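Local atomic coordinates of peptidoglycan D,D-transpeptidase PbpA (Mycobacterium tuberculosis, PDB entry 3UN7), a protein that probably acts as a transpeptidase that cross-links the peptidoglycan of the cell wall, helps regulate cell length and binds penicillin. Residues N320-A328 with F417-A428. Residues are numbered along the deposited sequence; the frame is centred on the assembly and turned at random.
Sequences NAEIAATIA and FAPAQAPKVAVA
Phe-417 sets its CG between its own backbone N and carbonyl carbon (chi1 60°), which drops the ring toward helix 320-328, where the methyl of Ala-328 lies over one face. That CB sits 3.7 Å from the centroid of the Phe-417 ring, 25° off the normal, a CH-pi contact displaced toward the CG-CD1 bond. Ile-327 comes in at the far end: its CG2, anti to the backbone N, meets CZ of Phe-417 at 3.8 Å, the two side chains crossing at about a right angle. Pro-423 packs beside the ring against the same methyl, its CB 3.6 Å from the Ala-328 CB.

Further along, the helix runs roughly antiparallel to strand 425-428, at 151°, with axes 6.7 Å apart. Small residues permit this: Ala-426 lays its CB 3.7 Å from CA of Ala-325, and the CB of Ala-428 comes within 3.4 Å of N of Ala-321. The helix thus packs on one face of the five-stranded antiparallel sheet of the transpeptidase domain, while Val-425 and Val-427 point away from it and touch helix 446-458. Beyond the type I turn Pro-419 to Ala-422, a classic beta bulge brings N of Lys-424 and N of Val-425 to O of Ala-418.

At the opposite end, the ND2 of Asn-320 hydrogen-bonds to OG1 of Thr-194, next to Ser-193, probably the residue that forms the acyl-ester intermediate. With methyls, one proline and one ring meeting across it, the interface is held by close apolar packing, and the backbone hydrogen bonds of the helix and of the hairpin stay on their own sides of it.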
ATOM      1  N   ASN A 320      -2.875  -0.965  -4.485  1.00 27.78           N
ATOM      2  CA  ASN A 320      -2.523  -2.326  -4.902  1.00 28.77           C
ATOM      3  C   ASN A 320      -2.815  -3.356  -3.791  1.00 28.52           C
ATOM      4  O   ASN A 320      -3.302  -4.440  -4.094  1.00 29.99           O
ATOM      5  CB  ASN A 320      -1.083  -2.423  -5.438  1.00 28.64           C
ATOM      6  CG  ASN A 320      -1.000  -3.130  -6.808  1.00 30.41           C
ATOM      7  OD1 ASN A 320      -1.978  -3.695  -7.296  1.00 30.30           O
ATOM      8  ND2 ASN A 320       0.187  -3.109  -7.417  1.00 31.92           N
ATOM      9  N   ALA A 321      -2.550  -3.028  -2.523  1.00 28.33           N
ATOM     10  CA  ALA A 321      -2.961  -3.901  -1.394  1.00 28.86           C
ATOM     11  C   ALA A 321      -4.467  -4.097  -1.384  1.00 29.03           C
ATOM     12  O   ALA A 321      -4.947  -5.194  -1.092  1.00 28.14           O
ATOM     13  CB  ALA A 321      -2.504  -3.337  -0.026  1.00 28.11           C
ATOM     14  N   GLU A 322      -5.195  -3.024  -1.707  1.00 29.43           N
ATOM     15  CA  GLU A 322      -6.660  -3.025  -1.736  1.00 32.12           C
ATOM     16  C   GLU A 322      -7.234  -3.970  -2.816  1.00 31.00           C
ATOM     17  O   GLU A 322      -8.252  -4.642  -2.591  1.00 31.13           O
ATOM     18  CB  GLU A 322      -7.176  -1.593  -1.960  1.00 32.09           C
ATOM     19  CG  GLU A 322      -8.188  -1.098  -0.913  1.00 36.95           C
ATOM     20  CD  GLU A 322      -8.506   0.399  -1.036  1.00 37.38           C
ATOM     21  OE1 GLU A 322      -7.546   1.206  -1.082  1.00 43.51           O
ATOM     22  OE2 GLU A 322      -9.707   0.773  -1.080  1.00 42.79           O
ATOM     23  N   ILE A 323      -6.603  -4.003  -3.988  1.00 30.03           N
ATOM     24  CA  ILE A 323      -6.990  -4.976  -5.042  1.00 30.27           C
ATOM     25  C   ILE A 323      -6.878  -6.393  -4.500  1.00 29.71           C
ATOM     26  O   ILE A 323      -7.818  -7.193  -4.611  1.00 30.50           O
ATOM     27  CB  ILE A 323      -6.144  -4.811  -6.323  1.00 30.15           C
ATOM     28  CG1 ILE A 323      -6.499  -3.498  -7.018  1.00 30.14           C
ATOM     29  CG2 ILE A 323      -6.374  -5.967  -7.306  1.00 32.25           C
ATOM     30  CD1 ILE A 323      -5.424  -3.012  -7.974  1.00 29.42           C
ATOM     31  N   ALA A 324      -5.738  -6.695  -3.877  1.00 29.10           N
ATOM     32  CA  ALA A 324      -5.520  -8.005  -3.274  1.00 29.32           C
ATOM     33  C   ALA A 324      -6.543  -8.285  -2.144  1.00 29.20           C
ATOM     34  O   ALA A 324      -7.090  -9.390  -2.051  1.00 29.08           O
ATOM     35  CB  ALA A 324      -4.064  -8.128  -2.766  1.00 28.52           C
ATOM     36  N   ALA A 325      -6.797  -7.281  -1.295  1.00 29.10           N
ATOM     37  CA  ALA A 325      -7.761  -7.407  -0.179  1.00 28.82           C
ATOM     38  C   ALA A 325      -9.193  -7.638  -0.687  1.00 29.75           C
ATOM     39  O   ALA A 325      -9.947  -8.424  -0.131  1.00 29.63           O
ATOM     40  CB  ALA A 325      -7.721  -6.151   0.693  1.00 28.92           C
ATOM     41  N   THR A 326      -9.556  -6.922  -1.742  1.00 29.63           N
ATOM     42  CA  THR A 326     -10.857  -7.086  -2.402  1.00 30.69           C
ATOM     43  C   THR A 326     -11.091  -8.516  -2.920  1.00 31.04           C
ATOM     44  O   THR A 326     -12.124  -9.122  -2.630  1.00 31.97           O
ATOM     45  CB  THR A 326     -11.021  -6.022  -3.528  1.00 30.80           C
ATOM     46  OG1 THR A 326     -11.004  -4.720  -2.922  1.00 30.30           O
ATOM     47  CG2 THR A 326     -12.342  -6.179  -4.292  1.00 30.90           C
ATOM     48  N   ILE A 327     -10.134  -9.047  -3.670  1.00 30.77           N
ATOM     49  CA  ILE A 327     -10.187 -10.433  -4.133  1.00 31.00           C
ATOM     50  C   ILE A 327     -10.285 -11.360  -2.918  1.00 31.28           C
ATOM     51  O   ILE A 327     -11.169 -12.204  -2.861  1.00 30.90           O
ATOM     52  CB  ILE A 327      -8.983 -10.760  -5.051  1.00 30.79           C
ATOM     53  CG1 ILE A 327      -9.077  -9.918  -6.331  1.00 31.04           C
ATOM     54  CG2 ILE A 327      -8.958 -12.238  -5.456  1.00 32.70           C
ATOM     55  CD1 ILE A 327      -7.741  -9.723  -7.057  1.00 31.57           C
ATOM     56  N   ALA A 328      -9.416 -11.137  -1.928  1.00 30.54           N
ATOM     57  CA  ALA A 328      -9.382 -11.930  -0.694  1.00 31.68           C
ATOM     58  C   ALA A 328     -10.734 -11.981   0.013  1.00 32.66           C
ATOM     59  O   ALA A 328     -11.136 -13.015   0.559  1.00 33.89           O
ATOM     60  CB  ALA A 328      -8.315 -11.362   0.250  1.00 30.95           C
ATOM     61  N   PHE A 417      -2.346 -12.281  -0.656  1.00 30.82           N
ATOM     62  CA  PHE A 417      -3.186 -12.507   0.509  1.00 30.95           C
ATOM     63  C   PHE A 417      -3.084 -13.950   0.985  1.00 31.89           C
ATOM     64  O   PHE A 417      -2.666 -14.827   0.237  1.00 31.94           O
ATOM     65  CB  PHE A 417      -4.634 -12.045   0.267  1.00 30.20           C
ATOM     66  CG  PHE A 417      -5.330 -12.734  -0.863  1.00 30.76           C
ATOM     67  CD1 PHE A 417      -6.083 -13.884  -0.630  1.00 30.51           C
ATOM     68  CD2 PHE A 417      -5.284 -12.206  -2.162  1.00 27.95           C
ATOM     69  CE1 PHE A 417      -6.765 -14.511  -1.680  1.00 29.84           C
ATOM     70  CE2 PHE A 417      -5.965 -12.826  -3.210  1.00 28.08           C
ATOM     71  CZ  PHE A 417      -6.707 -13.980  -2.967  1.00 28.70           C
ATOM     72  N   ALA A 418      -3.437 -14.180   2.245  1.00 32.74           N
ATOM     73  CA  ALA A 418      -3.252 -15.478   2.870  1.00 33.97           C
ATOM     74  C   ALA A 418      -4.047 -15.535   4.178  1.00 34.89           C
ATOM     75  O   ALA A 418      -4.335 -14.493   4.745  1.00 35.35           O
ATOM     76  CB  ALA A 418      -1.755 -15.718   3.151  1.00 33.54           C
ATOM     77  N   PRO A 419      -4.442 -16.747   4.637  1.00 36.19           N
ATOM     78  CA  PRO A 419      -4.404 -18.003   3.890  1.00 37.17           C
ATOM     79  C   PRO A 419      -5.353 -17.861   2.720  1.00 37.35           C
ATOM     80  O   PRO A 419      -6.409 -17.237   2.869  1.00 37.74           O
ATOM     81  CB  PRO A 419      -4.963 -19.031   4.888  1.00 38.15           C
ATOM     82  CG  PRO A 419      -4.772 -18.415   6.225  1.00 37.57           C
ATOM     83  CD  PRO A 419      -4.977 -16.947   5.996  1.00 36.54           C
ATOM     84  N   ALA A 420      -4.994 -18.402   1.562  1.00 37.28           N
ATOM     85  CA  ALA A 420      -5.738 -18.100   0.350  1.00 37.20           C
ATOM     86  C   ALA A 420      -7.214 -18.467   0.435  1.00 37.96           C
ATOM     87  O   ALA A 420      -8.050 -17.819  -0.198  1.00 37.66           O
ATOM     88  CB  ALA A 420      -5.092 -18.770  -0.869  1.00 37.37           C
ATOM     89  N   GLN A 421      -7.532 -19.502   1.209  1.00 39.04           N
ATOM     90  CA  GLN A 421      -8.905 -20.025   1.247  1.00 39.67           C
ATOM     91  C   GLN A 421      -9.804 -19.349   2.277  1.00 39.58           C
ATOM     92  O   GLN A 421     -11.031 -19.487   2.207  1.00 40.37           O
ATOM     93  CB  GLN A 421      -8.913 -21.532   1.450  1.00 40.86           C
ATOM     94  CG  GLN A 421      -8.672 -22.302   0.179  1.00 42.47           C
ATOM     95  CD  GLN A 421      -8.581 -23.787   0.403  1.00 46.01           C
ATOM     96  OE1 GLN A 421      -7.493 -24.357   0.379  1.00 49.87           O
ATOM     97  NE2 GLN A 421      -9.720 -24.432   0.610  1.00 47.05           N
ATOM     98  N   ALA A 422      -9.194 -18.615   3.205  1.00 37.84           N
ATOM     99  CA  ALA A 422      -9.926 -17.850   4.225  1.00 37.77           C
ATOM    100  C   ALA A 422      -9.009 -16.731   4.729  1.00 36.37           C
ATOM    101  O   ALA A 422      -8.482 -16.820   5.822  1.00 36.30           O
ATOM    102  CB  ALA A 422     -10.347 -18.769   5.365  1.00 38.67           C
ATOM    103  N   PRO A 423      -8.769 -15.702   3.888  1.00 35.36           N
ATOM    104  CA  PRO A 423      -7.710 -14.710   4.121  1.00 34.80           C
ATOM    105  C   PRO A 423      -7.838 -13.852   5.381  1.00 34.57           C
ATOM    106  O   PRO A 423      -8.945 -13.462   5.770  1.00 35.08           O
ATOM    107  CB  PRO A 423      -7.766 -13.834   2.866  1.00 34.04           C
ATOM    108  CG  PRO A 423      -8.458 -14.694   1.829  1.00 34.78           C
ATOM    109  CD  PRO A 423      -9.460 -15.472   2.605  1.00 35.23           C
ATOM    110  N   LYS A 424      -6.697 -13.555   5.997  1.00 33.64           N
ATOM    111  CA  LYS A 424      -6.651 -12.728   7.208  1.00 33.75           C
ATOM    112  C   LYS A 424      -5.780 -11.494   7.012  1.00 32.04           C
ATOM    113  O   LYS A 424      -5.826 -10.551   7.800  1.00 31.58           O
ATOM    114  CB  LYS A 424      -6.155 -13.555   8.399  1.00 34.98           C
ATOM    115  CG  LYS A 424      -7.206 -14.542   8.866  1.00 37.85           C
ATOM    116  CD  LYS A 424      -6.638 -15.941   8.989  1.00 43.85           C
ATOM    117  CE  LYS A 424      -7.747 -16.999   9.208  1.00 46.33           C
ATOM    118  NZ  LYS A 424      -7.637 -18.147   8.234  1.00 46.80           N
ATOM    119  N   VAL A 425      -5.019 -11.497   5.928  1.00 30.95           N
ATOM    120  CA  VAL A 425      -4.116 -10.412   5.635  1.00 29.38           C
ATOM    121  C   VAL A 425      -3.941 -10.308   4.115  1.00 29.05           C
ATOM    122  O   VAL A 425      -3.956 -11.316   3.399  1.00 29.66           O
ATOM    123  CB  VAL A 425      -2.763 -10.594   6.389  1.00 29.62           C
ATOM    124  CG1 VAL A 425      -2.066 -11.928   6.002  1.00 30.61           C
ATOM    125  CG2 VAL A 425      -1.838  -9.383   6.233  1.00 28.10           C
ATOM    126  N   ALA A 426      -3.806  -9.085   3.637  1.00 27.73           N
ATOM    127  CA  ALA A 426      -3.454  -8.817   2.252  1.00 27.56           C
ATOM    128  C   ALA A 426      -2.300  -7.827   2.294  1.00 27.17           C
ATOM    129  O   ALA A 426      -2.281  -6.958   3.161  1.00 26.98           O
ATOM    130  CB  ALA A 426      -4.627  -8.228   1.540  1.00 27.19           C
ATOM    131  N   VAL A 427      -1.352  -7.947   1.372  1.00 27.60           N
ATOM    132  CA  VAL A 427      -0.161  -7.101   1.390  1.00 28.00           C
ATOM    133  C   VAL A 427       0.152  -6.550   0.012  1.00 28.07           C
ATOM    134  O   VAL A 427      -0.223  -7.137  -1.010  1.00 28.57           O
ATOM    135  CB  VAL A 427       1.108  -7.825   1.961  1.00 28.14           C
ATOM    136  CG1 VAL A 427       0.850  -8.341   3.373  1.00 29.18           C
ATOM    137  CG2 VAL A 427       1.582  -8.999   1.028  1.00 27.40           C
ATOM    138  N   ALA A 428       0.807  -5.399  -0.005  1.00 27.68           N
ATOM    139  CA  ALA A 428       1.478  -4.920  -1.210  1.00 27.63           C
ATOM    140  C   ALA A 428       2.861  -4.483  -0.825  1.00 27.81           C
ATOM    141  O   ALA A 428       3.038  -3.765   0.167  1.00 27.37           O
ATOM    142  CB  ALA A 428       0.741  -3.769  -1.846  1.00 27.12           C
TER